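Local atomic coordinates of tRNA (adenine(22)-N(1))-methyltransferase (Bacillus subtilis, PDB entry 6Q56), a protein that catalyses the S-adenosyl-L-methionine-dependent methylation of adenosine 22 in tRNA, forming N(1)-methyladenosine. Residues A[34-39]-A[68-72]; A[140-145]-A[179-183]; A[205-209]-A[219-223]. The protein carries 2 engineered substitutions. All coordinates share one frame; numbering follows the deposited sequence.

Contact 1. Residues A[34-39]-A[68-72]; sequences PSYAVL and LNSHI. Engineered in segment 34-39: Ser35 (natural residue Cys).
In the Rossmann-like methyltransferase fold, helix 32-39, the crossover between strands 21-26 and 43-50, lays Ser35, Val38 and Leu39 against Leu68, His71 and Ile72 of the turn that enters strand 72-76. The contact is almost wholly apolar, and no hydrogen bond crosses it. Val38 divides its two methyls between consecutive residues: CG1, anti to the backbone N (chi1 172°), meets His71 CB at 3.8 Å, while CG2 reaches Ile72 CG1 at 4.0 Å as the two side chains run side by side, pointing opposite ways. Ile72 CD1 ends on the helix backbone, 3.7 Å from Ser35 CA. Leu68 splits its branches between two helix residues. Its CD1 lies 3.5 Å from OG of Ser35, an engineered replacement for cysteine whose hydroxyl is hydrogen-bonded to Ala31 O, and its CD2 meets Leu39 CD2 at 3.9 Å, the two leucines crossing at about a right angle. Leu68 O binds both His71 N and Ile72 N (2.8 Å to the latter), fixing the turn that brings these side chains to the helix. Ser70, a phosphorylation site unmodified here, sits on the exposed side of the same turn. Val63 of helix 53-65 backs Leu68 and Ile72, and Ala46 of strand 43-50 backs Val38. Such a crossover helix, packed on the turn starting an outermost strand in a 3-2-1-4-5-7-6 sheet whose last strand is antiparallel, belongs to the class I methyltransferase fold.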
ATOM      1  N   PRO A  34     -12.534   2.729   9.157  1.00 31.45           N
ATOM      2  CA  PRO A  34     -13.583   1.717   9.308  1.00 39.81           C
ATOM      3  C   PRO A  34     -14.896   2.307   9.808  1.00 36.23           C
ATOM      4  O   PRO A  34     -15.952   1.871   9.383  1.00 40.00           O
ATOM      5  CB  PRO A  34     -12.995   0.723  10.318  1.00 41.84           C
ATOM      6  CG  PRO A  34     -11.715   1.304  10.795  1.00 36.83           C
ATOM      7  CD  PRO A  34     -11.279   2.316   9.794  1.00 30.07           C
ATOM      8  N   SER A  35     -14.832   3.289  10.693  1.00 37.49           N
ATOM      9  CA  SER A  35     -16.042   3.909  11.202  1.00 38.83           C
ATOM     10  C   SER A  35     -16.731   4.604  10.046  1.00 34.76           C
ATOM     11  O   SER A  35     -17.936   4.524   9.873  1.00 38.02           O
ATOM     12  CB  SER A  35     -15.712   4.918  12.297  1.00 28.97           C
ATOM     13  OG  SER A  35     -15.347   4.288  13.505  1.00 33.32           O
ATOM     14  N   TYR A  36     -15.922   5.287   9.256  1.00 39.59           N
ATOM     15  CA  TYR A  36     -16.393   6.019   8.094  1.00 37.64           C
ATOM     16  C   TYR A  36     -17.019   5.084   7.071  1.00 36.88           C
ATOM     17  O   TYR A  36     -18.031   5.411   6.473  1.00 40.65           O
ATOM     18  CB  TYR A  36     -15.236   6.786   7.455  1.00 37.45           C
ATOM     19  CG  TYR A  36     -15.553   7.436   6.134  1.00 36.76           C
ATOM     20  CD1 TYR A  36     -15.553   6.703   4.966  1.00 44.94           C
ATOM     21  CD2 TYR A  36     -15.834   8.783   6.056  1.00 34.63           C
ATOM     22  CE1 TYR A  36     -15.831   7.292   3.757  1.00 40.76           C
ATOM     23  CE2 TYR A  36     -16.113   9.381   4.851  1.00 48.15           C
ATOM     24  CZ  TYR A  36     -16.109   8.632   3.706  1.00 41.01           C
ATOM     25  OH  TYR A  36     -16.393   9.223   2.509  1.00 46.87           O
ATOM     26  N   ALA A  37     -16.405   3.926   6.870  1.00 32.92           N
ATOM     27  CA  ALA A  37     -16.890   2.962   5.891  1.00 42.47           C
ATOM     28  C   ALA A  37     -18.219   2.339   6.280  1.00 37.95           C
ATOM     29  O   ALA A  37     -19.104   2.192   5.451  1.00 40.62           O
ATOM     30  CB  ALA A  37     -15.852   1.882   5.657  1.00 42.67           C
ATOM     31  N   VAL A  38     -18.343   1.981   7.546  1.00 36.70           N
ATOM     32  CA  VAL A  38     -19.554   1.376   8.061  1.00 40.54           C
ATOM     33  C   VAL A  38     -20.687   2.392   8.123  1.00 38.01           C
ATOM     34  O   VAL A  38     -21.811   2.096   7.752  1.00 38.96           O
ATOM     35  CB  VAL A  38     -19.302   0.764   9.443  1.00 32.36           C
ATOM     36  CG1 VAL A  38     -20.597   0.312  10.083  1.00 38.05           C
ATOM     37  CG2 VAL A  38     -18.338  -0.392   9.315  1.00 31.02           C
ATOM     38  N   LEU A  39     -20.378   3.594   8.581  1.00 37.20           N
ATOM     39  CA  LEU A  39     -21.372   4.652   8.670  1.00 38.26           C
ATOM     40  C   LEU A  39     -21.925   5.023   7.303  1.00 45.18           C
ATOM     41  O   LEU A  39     -23.107   5.289   7.159  1.00 45.95           O
ATOM     42  CB  LEU A  39     -20.768   5.900   9.292  1.00 40.94           C
ATOM     43  CG  LEU A  39     -20.538   5.910  10.794  1.00 37.82           C
ATOM     44  CD1 LEU A  39     -19.682   7.096  11.173  1.00 38.70           C
ATOM     45  CD2 LEU A  39     -21.860   5.960  11.524  1.00 42.97           C
ATOM     46  N   LEU A  68     -20.640   2.305  17.470  1.00 47.44           N
ATOM     47  CA  LEU A  68     -20.446   1.405  16.347  1.00 39.35           C
ATOM     48  C   LEU A  68     -19.944   0.043  16.806  1.00 36.99           C
ATOM     49  O   LEU A  68     -19.509  -0.777  16.010  1.00 31.84           O
ATOM     50  CB  LEU A  68     -19.459   2.012  15.359  1.00 44.97           C
ATOM     51  CG  LEU A  68     -19.975   3.212  14.580  1.00 44.70           C
ATOM     52  CD1 LEU A  68     -18.856   3.828  13.768  1.00 42.59           C
ATOM     53  CD2 LEU A  68     -21.122   2.792  13.689  1.00 44.03           C
ATOM     54  N   ASN A  69     -20.014  -0.178  18.105  1.00 41.89           N
ATOM     55  CA  ASN A  69     -19.575  -1.432  18.686  1.00 51.37           C
ATOM     56  C   ASN A  69     -20.265  -2.626  18.031  1.00 43.78           C
ATOM     57  O   ASN A  69     -19.683  -3.681  17.892  1.00 34.53           O
ATOM     58  CB  ASN A  69     -19.839  -1.423  20.192  1.00114.34           C
ATOM     59  CG  ASN A  69     -19.278  -2.632  20.890  1.00107.08           C
ATOM     60  OD1 ASN A  69     -18.736  -3.536  20.257  1.00116.01           O
ATOM     61  ND2 ASN A  69     -19.405  -2.657  22.206  1.00111.76           N
ATOM     62  N   SER A  70     -21.514  -2.435  17.631  1.00 40.19           N
ATOM     63  CA  SER A  70     -22.321  -3.494  17.019  1.00 44.01           C
ATOM     64  C   SER A  70     -21.847  -3.974  15.650  1.00 38.93           C
ATOM     65  O   SER A  70     -22.124  -5.099  15.259  1.00 36.21           O
ATOM     66  CB  SER A  70     -23.765  -3.028  16.883  1.00 34.49           C
ATOM     67  OG  SER A  70     -23.887  -2.151  15.788  1.00 43.16           O
ATOM     68  N   HIS A  71     -21.145  -3.121  14.922  1.00 34.81           N
ATOM     69  CA  HIS A  71     -20.667  -3.473  13.596  1.00 33.55           C
ATOM     70  C   HIS A  71     -19.155  -3.426  13.479  1.00 34.01           C
ATOM     71  O   HIS A  71     -18.609  -3.849  12.481  1.00 40.21           O
ATOM     72  CB  HIS A  71     -21.251  -2.522  12.555  1.00 29.71           C
ATOM     73  CG  HIS A  71     -22.734  -2.622  12.396  1.00 45.66           C
ATOM     74  ND1 HIS A  71     -23.613  -1.909  13.177  1.00 40.34           N
ATOM     75  CD2 HIS A  71     -23.490  -3.339  11.536  1.00 40.55           C
ATOM     76  CE1 HIS A  71     -24.848  -2.188  12.812  1.00 45.08           C
ATOM     77  NE2 HIS A  71     -24.802  -3.053  11.818  1.00 46.92           N
ATOM     78  N   ILE A  72     -18.482  -2.901  14.493  1.00 37.47           N
ATOM     79  CA  ILE A  72     -17.032  -2.793  14.455  1.00 32.33           C
ATOM     80  C   ILE A  72     -16.361  -3.460  15.636  1.00 27.74           C
ATOM     81  O   ILE A  72     -16.702  -3.219  16.778  1.00 35.03           O
ATOM     82  CB  ILE A  72     -16.586  -1.329  14.399  1.00 35.38           C
ATOM     83  CG1 ILE A  72     -17.164  -0.659  13.158  1.00 36.32           C
ATOM     84  CG2 ILE A  72     -15.073  -1.239  14.391  1.00 40.29           C
ATOM     85  CD1 ILE A  72     -16.623   0.717  12.888  1.00 32.82           C
TER

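Contact 2. Residues A[140-145]-A[179-183]; sequences LIDEVI and GPFLA
Gly179 CA rests 3.2 Å from Glu143 OE2, at the N-cap of helix 180-185 and just after helix 172-178. Its positive phi suits glycine, and a CB there would collide with Glu143 OE1. Pro180 follows with its ring against the same carboxylate, CD being 3.3 Å from Glu143 OE1, while CG meets Leu140 CD1. The proline nitrogen has no hydrogen to offer, and so OE1 takes its two bonds from the next two residues. Phe181 N gives Glu143 OE1 a weak, bent bond (2.7 Å, 126°). The phenylalanine ring packs flat against the strand backbone at Asp142, whose CA stands over the middle of one face, 4.0 Å from the centroid, in a CH-pi contact, and Leu140 O lies in the ring plane at the edge, 3.1 Å from CE2. This strand, 139-148, is one of the two outermost strands of the sheet and pairs antiparallel with strand 151-159; the pairing is broken by a classic beta bulge, where Ile141 and Asp142 share Val157 as partner, and the ring sits against this irregular backbone. Leu182 N makes the straighter bond to Glu143 OE1 (3.0 Å, 162°), meeting the oxygen nearly head-on along the C-O bond. Glu143 can do this because its chain is extended beyond CG, and the helix start would probably stabilise its negative charge, as would the salt bridge from OE2 to Arg130 of helix 127-135. Replacing Glu143 with a valine would probably leave the amides of Phe181 and Leu182 without their acceptor and Arg130 without its carboxylate. The side chain of Leu182 lays CD2 on the strand, 3.6 Å from Ile145 N and 3.9 Å from Ile145 CG2, with Phe190 of helix 188-210 behind it.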
ATOM      1  N   LEU A 140      -3.125  -6.906  -9.627  1.00 33.76           N
ATOM      2  CA  LEU A 140      -3.378  -5.515  -9.324  1.00 30.67           C
ATOM      3  C   LEU A 140      -4.518  -5.098 -10.213  1.00 27.05           C
ATOM      4  O   LEU A 140      -4.423  -5.200 -11.425  1.00 33.55           O
ATOM      5  CB  LEU A 140      -2.156  -4.656  -9.633  1.00 31.89           C
ATOM      6  CG  LEU A 140      -1.117  -4.490  -8.539  1.00 32.37           C
ATOM      7  CD1 LEU A 140       0.187  -3.996  -9.139  1.00 40.35           C
ATOM      8  CD2 LEU A 140      -1.623  -3.538  -7.476  1.00 32.95           C
ATOM      9  N   ILE A 141      -5.601  -4.626  -9.627  1.00 28.08           N
ATOM     10  CA  ILE A 141      -6.731  -4.212 -10.431  1.00 29.90           C
ATOM     11  C   ILE A 141      -6.772  -2.707 -10.607  1.00 34.94           C
ATOM     12  O   ILE A 141      -7.472  -2.208 -11.469  1.00 34.74           O
ATOM     13  CB  ILE A 141      -8.057  -4.740  -9.879  1.00 34.79           C
ATOM     14  CG1 ILE A 141      -8.295  -4.243  -8.458  1.00 28.83           C
ATOM     15  CG2 ILE A 141      -8.050  -6.253  -9.915  1.00 40.77           C
ATOM     16  CD1 ILE A 141      -9.614  -4.700  -7.892  1.00 34.56           C
ATOM     17  N   ASP A 142      -6.009  -1.987  -9.798  1.00 35.43           N
ATOM     18  CA  ASP A 142      -5.943  -0.538  -9.920  1.00 31.71           C
ATOM     19  C   ASP A 142      -4.903   0.055  -8.997  1.00 29.70           C
ATOM     20  O   ASP A 142      -4.539  -0.524  -7.985  1.00 32.25           O
ATOM     21  CB  ASP A 142      -7.294   0.127  -9.668  1.00 31.29           C
ATOM     22  CG  ASP A 142      -7.370   1.539 -10.249  1.00 36.56           C
ATOM     23  OD1 ASP A 142      -6.465   1.931 -11.003  1.00 38.33           O
ATOM     24  OD2 ASP A 142      -8.334   2.256  -9.956  1.00 38.61           O
ATOM     25  N   GLU A 143      -4.441   1.232  -9.380  1.00 27.26           N
ATOM     26  CA  GLU A 143      -3.458   1.979  -8.635  1.00 32.88           C
ATOM     27  C   GLU A 143      -3.752   3.447  -8.792  1.00 30.78           C
ATOM     28  O   GLU A 143      -4.211   3.882  -9.835  1.00 35.29           O
ATOM     29  CB  GLU A 143      -2.064   1.769  -9.200  1.00 38.71           C
ATOM     30  CG  GLU A 143      -1.458   0.400  -9.034  1.00 32.59           C
ATOM     31  CD  GLU A 143      -0.076   0.333  -9.648  1.00 32.85           C
ATOM     32  OE1 GLU A 143       0.087   0.770 -10.797  1.00 30.98           O
ATOM     33  OE2 GLU A 143       0.842  -0.145  -8.975  1.00 28.63           O
ATOM     34  N   VAL A 144      -3.466   4.211  -7.758  1.00 32.06           N
ATOM     35  CA  VAL A 144      -3.637   5.643  -7.812  1.00 36.28           C
ATOM     36  C   VAL A 144      -2.466   6.273  -7.089  1.00 31.64           C
ATOM     37  O   VAL A 144      -1.966   5.736  -6.114  1.00 29.34           O
ATOM     38  CB  VAL A 144      -4.956   6.124  -7.174  1.00 32.94           C
ATOM     39  CG1 VAL A 144      -5.066   5.664  -5.743  1.00 40.37           C
ATOM     40  CG2 VAL A 144      -5.037   7.635  -7.211  1.00 44.02           C
ATOM     41  N   ILE A 145      -2.022   7.414  -7.581  1.00 33.76           N
ATOM     42  CA  ILE A 145      -0.955   8.139  -6.931  1.00 29.40           C
ATOM     43  C   ILE A 145      -1.413   9.573  -6.886  1.00 37.36           C
ATOM     44  O   ILE A 145      -1.724  10.171  -7.904  1.00 36.82           O
ATOM     45  CB  ILE A 145       0.413   8.034  -7.614  1.00 30.69           C
ATOM     46  CG1 ILE A 145       1.453   8.719  -6.727  1.00 29.95           C
ATOM     47  CG2 ILE A 145       0.381   8.677  -8.983  1.00 30.16           C
ATOM     48  CD1 ILE A 145       2.889   8.484  -7.115  1.00 31.72           C
ATOM     49  N   GLY A 179       4.814   1.117 -10.582  1.00 33.07           N
ATOM     50  CA  GLY A 179       3.400   0.837 -10.689  1.00 24.51           C
ATOM     51  C   GLY A 179       2.986   0.708 -12.135  1.00 33.01           C
ATOM     52  O   GLY A 179       3.107   1.644 -12.915  1.00 28.91           O
ATOM     53  N   PRO A 180       2.490  -0.461 -12.511  1.00 31.55           N
ATOM     54  CA  PRO A 180       2.066  -0.682 -13.893  1.00 27.81           C
ATOM     55  C   PRO A 180       0.959   0.267 -14.332  1.00 28.35           C
ATOM     56  O   PRO A 180       1.038   0.824 -15.410  1.00 28.02           O
ATOM     57  CB  PRO A 180       1.573  -2.127 -13.891  1.00 36.83           C
ATOM     58  CG  PRO A 180       1.325  -2.467 -12.471  1.00 32.05           C
ATOM     59  CD  PRO A 180       2.244  -1.632 -11.657  1.00 31.56           C
ATOM     60  N   PHE A 181      -0.058   0.440 -13.503  1.00 31.71           N
ATOM     61  CA  PHE A 181      -1.155   1.330 -13.831  1.00 25.05           C
ATOM     62  C   PHE A 181      -0.648   2.754 -13.789  1.00 31.62           C
ATOM     63  O   PHE A 181      -0.917   3.544 -14.678  1.00 31.10           O
ATOM     64  CB  PHE A 181      -2.302   1.175 -12.838  1.00 33.45           C
ATOM     65  CG  PHE A 181      -3.091  -0.085 -13.015  1.00 40.06           C
ATOM     66  CD1 PHE A 181      -4.127  -0.139 -13.917  1.00 40.37           C
ATOM     67  CD2 PHE A 181      -2.800  -1.208 -12.275  1.00 30.79           C
ATOM     68  CE1 PHE A 181      -4.857  -1.295 -14.084  1.00 47.50           C
ATOM     69  CE2 PHE A 181      -3.524  -2.365 -12.437  1.00 39.19           C
ATOM     70  CZ  PHE A 181      -4.552  -2.411 -13.344  1.00 35.27           C
ATOM     71  N   LEU A 182       0.092   3.070 -12.738  1.00 26.72           N
ATOM     72  CA  LEU A 182       0.632   4.405 -12.570  1.00 29.56           C
ATOM     73  C   LEU A 182       1.475   4.792 -13.769  1.00 31.00           C
ATOM     74  O   LEU A 182       1.404   5.910 -14.249  1.00 35.16           O
ATOM     75  CB  LEU A 182       1.440   4.491 -11.281  1.00 24.04           C
ATOM     76  CG  LEU A 182       0.601   4.174 -10.050  1.00 27.80           C
ATOM     77  CD1 LEU A 182       1.415   4.275  -8.778  1.00 26.46           C
ATOM     78  CD2 LEU A 182      -0.625   5.065  -9.991  1.00 27.46           C
ATOM     79  N   ALA A 183       2.272   3.849 -14.243  1.00 38.06           N
ATOM     80  CA  ALA A 183       3.144   4.078 -15.383  1.00 33.12           C
ATOM     81  C   ALA A 183       2.358   4.459 -16.631  1.00 38.06           C
ATOM     82  O   ALA A 183       2.759   5.343 -17.357  1.00 30.30           O
ATOM     83  CB  ALA A 183       3.999   2.854 -15.655  1.00 31.81           C
TER

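Contact 3. Residues A[205-209]-A[219-223]; sequences YEQIS and QKLKE
Tyr205 O accepts the Ser209 amide and is crowded by Leu221 CD2 from the other helix. Ser209 N makes the regular helical bond to it at 2.8 Å; the Ser209 hydroxyl also points at it, at a separation so short that the bond is doubtful in detail. From the partner helix Leu221 CD2 comes to 3.1 Å from the same Tyr205 O, a tight approach of a methyl to a carbonyl. That methyl is the centre of the contact. It lies over one face of the Tyr205 ring, displaced toward the rim, in a CH-pi contact of 3.8 Å to the centroid, 28° off the normal, and it is 3.4 Å from CD1. The chi1 of Tyr205 is 180°, which turns the ring away from the backbone N and alongside the helix; Leu221 O lies at the ring edge, near its plane. Ile208, one turn further along, meets the other side of the leucine: its CG2 is 3.7 Å from Leu221 CG. Its other branch ends at Lys220, where CD1 touches CB at 3.8 Å and the aliphatic CD lies a little farther off, so that lysine contributes hydrocarbon here while its amino group takes no part. Tyr205, Ile208 and Ser209 thus surround one inserted leucine. No hydrogen bond joins the segments. Their axes come within 9.6 Å and run nearly antiparallel, 161° between directions, as in an antiparallel coiled-coil hairpin. Leu224 extends the same apolar seam against Tyr205 and Ile208, and Met228 adds to it at Tyr205; this pair, helices 188-210 and 215-234, projects well away from the methyltransferase sheet.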
ATOM      1  N   TYR A 205      25.093   8.265  -8.063  1.00 43.09           N
ATOM      2  CA  TYR A 205      25.915   7.605  -9.065  1.00 38.85           C
ATOM      3  C   TYR A 205      27.183   8.397  -9.295  1.00 44.55           C
ATOM      4  O   TYR A 205      28.277   7.858  -9.264  1.00 39.21           O
ATOM      5  CB  TYR A 205      25.148   7.469 -10.375  1.00 35.27           C
ATOM      6  CG  TYR A 205      25.915   6.806 -11.482  1.00 38.90           C
ATOM      7  CD1 TYR A 205      25.973   5.429 -11.587  1.00 34.42           C
ATOM      8  CD2 TYR A 205      26.575   7.561 -12.430  1.00 39.04           C
ATOM      9  CE1 TYR A 205      26.669   4.822 -12.605  1.00 33.52           C
ATOM     10  CE2 TYR A 205      27.274   6.962 -13.450  1.00 34.23           C
ATOM     11  CZ  TYR A 205      27.316   5.597 -13.533  1.00 35.29           C
ATOM     12  OH  TYR A 205      28.012   5.018 -14.548  1.00 35.45           O
ATOM     13  N   GLU A 206      27.017   9.691  -9.522  1.00 44.93           N
ATOM     14  CA  GLU A 206      28.143  10.577  -9.746  1.00 52.31           C
ATOM     15  C   GLU A 206      28.947  10.725  -8.468  1.00 45.20           C
ATOM     16  O   GLU A 206      30.149  10.899  -8.499  1.00 46.85           O
ATOM     17  CB  GLU A 206      27.659  11.938 -10.233  1.00 49.88           C
ATOM     18  CG  GLU A 206      27.007  11.886 -11.599  1.00 56.28           C
ATOM     19  CD  GLU A 206      26.497  13.231 -12.041  1.00 64.32           C
ATOM     20  OE1 GLU A 206      26.944  14.236 -11.465  1.00 67.61           O
ATOM     21  OE2 GLU A 206      25.657  13.285 -12.958  1.00 62.57           O
ATOM     22  N   GLN A 207      28.260  10.656  -7.340  1.00 45.74           N
ATOM     23  CA  GLN A 207      28.907  10.777  -6.045  1.00 49.69           C
ATOM     24  C   GLN A 207      29.821   9.578  -5.815  1.00 52.88           C
ATOM     25  O   GLN A 207      30.950   9.725  -5.365  1.00 46.84           O
ATOM     26  CB  GLN A 207      27.853  10.896  -4.946  1.00 52.80           C
ATOM     27  CG  GLN A 207      28.348  10.759  -3.523  1.00 57.74           C
ATOM     28  CD  GLN A 207      27.204  10.775  -2.535  1.00 63.87           C
ATOM     29  OE1 GLN A 207      26.437  11.732  -2.481  1.00 64.67           O
ATOM     30  NE2 GLN A 207      27.073   9.710  -1.762  1.00 65.75           N
ATOM     31  N   ILE A 208      29.327   8.389  -6.130  1.00 50.11           N
ATOM     32  CA  ILE A 208      30.120   7.184  -5.958  1.00 44.99           C
ATOM     33  C   ILE A 208      31.163   7.098  -7.065  1.00 42.85           C
ATOM     34  O   ILE A 208      32.194   6.466  -6.906  1.00 41.53           O
ATOM     35  CB  ILE A 208      29.238   5.930  -5.951  1.00 47.90           C
ATOM     36  CG1 ILE A 208      28.385   5.908  -4.683  1.00 48.80           C
ATOM     37  CG2 ILE A 208      30.083   4.671  -6.035  1.00 40.19           C
ATOM     38  CD1 ILE A 208      27.490   4.700  -4.563  1.00 40.07           C
ATOM     39  N   SER A 209      30.882   7.748  -8.183  1.00 36.36           N
ATOM     40  CA  SER A 209      31.793   7.743  -9.312  1.00 51.99           C
ATOM     41  C   SER A 209      33.116   8.409  -8.968  1.00 47.99           C
ATOM     42  O   SER A 209      34.175   7.904  -9.306  1.00 55.82           O
ATOM     43  CB  SER A 209      31.171   8.471 -10.505  1.00 45.50           C
ATOM     44  OG  SER A 209      29.959   7.874 -10.901  1.00 55.13           O
ATOM     45  N   GLN A 219      29.979  -2.098  -8.033  1.00 40.15           N
ATOM     46  CA  GLN A 219      28.751  -2.868  -7.918  1.00 46.05           C
ATOM     47  C   GLN A 219      27.617  -1.911  -7.575  1.00 42.28           C
ATOM     48  O   GLN A 219      26.526  -2.028  -8.110  1.00 34.36           O
ATOM     49  CB  GLN A 219      28.864  -3.970  -6.871  1.00 50.62           C
ATOM     50  CG  GLN A 219      29.068  -5.354  -7.463  1.00 75.01           C
ATOM     51  CD  GLN A 219      27.977  -5.720  -8.457  1.00 93.32           C
ATOM     52  OE1 GLN A 219      28.253  -6.253  -9.528  1.00 88.40           O
ATOM     53  NE2 GLN A 219      26.733  -5.415  -8.109  1.00 93.66           N
ATOM     54  N   LYS A 220      27.895  -0.963  -6.687  1.00 37.47           N
ATOM     55  CA  LYS A 220      26.905   0.021  -6.272  1.00 36.47           C
ATOM     56  C   LYS A 220      26.504   0.893  -7.446  1.00 38.72           C
ATOM     57  O   LYS A 220      25.375   1.347  -7.531  1.00 34.48           O
ATOM     58  CB  LYS A 220      27.447   0.899  -5.148  1.00 35.20           C
ATOM     59  CG  LYS A 220      27.534   0.221  -3.792  1.00 44.02           C
ATOM     60  CD  LYS A 220      28.195   1.130  -2.767  1.00 51.41           C
ATOM     61  CE  LYS A 220      28.183   0.527  -1.371  1.00 51.10           C
ATOM     62  NZ  LYS A 220      28.775  -0.835  -1.334  1.00 64.48           N
ATOM     63  N   LEU A 221      27.438   1.120  -8.357  1.00 28.87           N
ATOM     64  CA  LEU A 221      27.165   1.935  -9.521  1.00 36.02           C
ATOM     65  C   LEU A 221      26.311   1.174 -10.525  1.00 32.51           C
ATOM     66  O   LEU A 221      25.402   1.734 -11.119  1.00 27.88           O
ATOM     67  CB  LEU A 221      28.465   2.390 -10.165  1.00 35.68           C
ATOM     68  CG  LEU A 221      29.243   3.447  -9.381  1.00 39.81           C
ATOM     69  CD1 LEU A 221      30.719   3.370  -9.715  1.00 36.47           C
ATOM     70  CD2 LEU A 221      28.701   4.843  -9.635  1.00 34.56           C
ATOM     71  N   LYS A 222      26.604  -0.104 -10.702  1.00 29.90           N
ATOM     72  CA  LYS A 222      25.856  -0.931 -11.630  1.00 35.88           C
ATOM     73  C   LYS A 222      24.372  -0.905 -11.299  1.00 37.01           C
ATOM     74  O   LYS A 222      23.533  -0.848 -12.184  1.00 38.11           O
ATOM     75  CB  LYS A 222      26.357  -2.376 -11.614  1.00 32.92           C
ATOM     76  CG  LYS A 222      25.609  -3.270 -12.588  1.00 47.39           C
ATOM     77  CD  LYS A 222      26.030  -4.727 -12.514  1.00 61.99           C
ATOM     78  CE  LYS A 222      25.079  -5.605 -13.315  1.00 71.80           C
ATOM     79  NZ  LYS A 222      25.492  -7.034 -13.345  1.00 69.19           N
ATOM     80  N   GLU A 223      24.059  -0.949 -10.014  1.00 35.61           N
ATOM     81  CA  GLU A 223      22.674  -0.947  -9.570  1.00 36.38           C
ATOM     82  C   GLU A 223      22.023   0.407  -9.741  1.00 31.46           C
ATOM     83  O   GLU A 223      20.850   0.490 -10.050  1.00 31.97           O
ATOM     84  CB  GLU A 223      22.587  -1.401  -8.128  1.00 34.52           C
ATOM     85  CG  GLU A 223      23.083  -2.815  -7.933  1.00 42.44           C
ATOM     86  CD  GLU A 223      23.056  -3.243  -6.489  1.00 53.04           C
ATOM     87  OE1 GLU A 223      23.028  -2.365  -5.615  1.00 57.13           O
ATOM     88  OE2 GLU A 223      23.060  -4.456  -6.231  1.00 55.59           O
TER

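Contacts 1 and 2 belong to the two ends of one seven-stranded sheet, each involving an outermost strand, 72-76 in contact 1 and 139-148 in contact 2; their centres lie 28 Å apart and their nearest atoms about 14 Å. Contact 3 lies on the helical arm, with its centre 29 Å from that of contact 2 and 51 Å from that of contact 1, on the far side of the chain's centre. Helix 180-185 of contact 2 leads directly into helix 188-210, so contact 2 lies where the chain leaves the sheet for the arm. The nickel ion is bound by His125 and His128, the latter on helix 127-135, which also packs on contact 2. No cofactor is bound in this crystal.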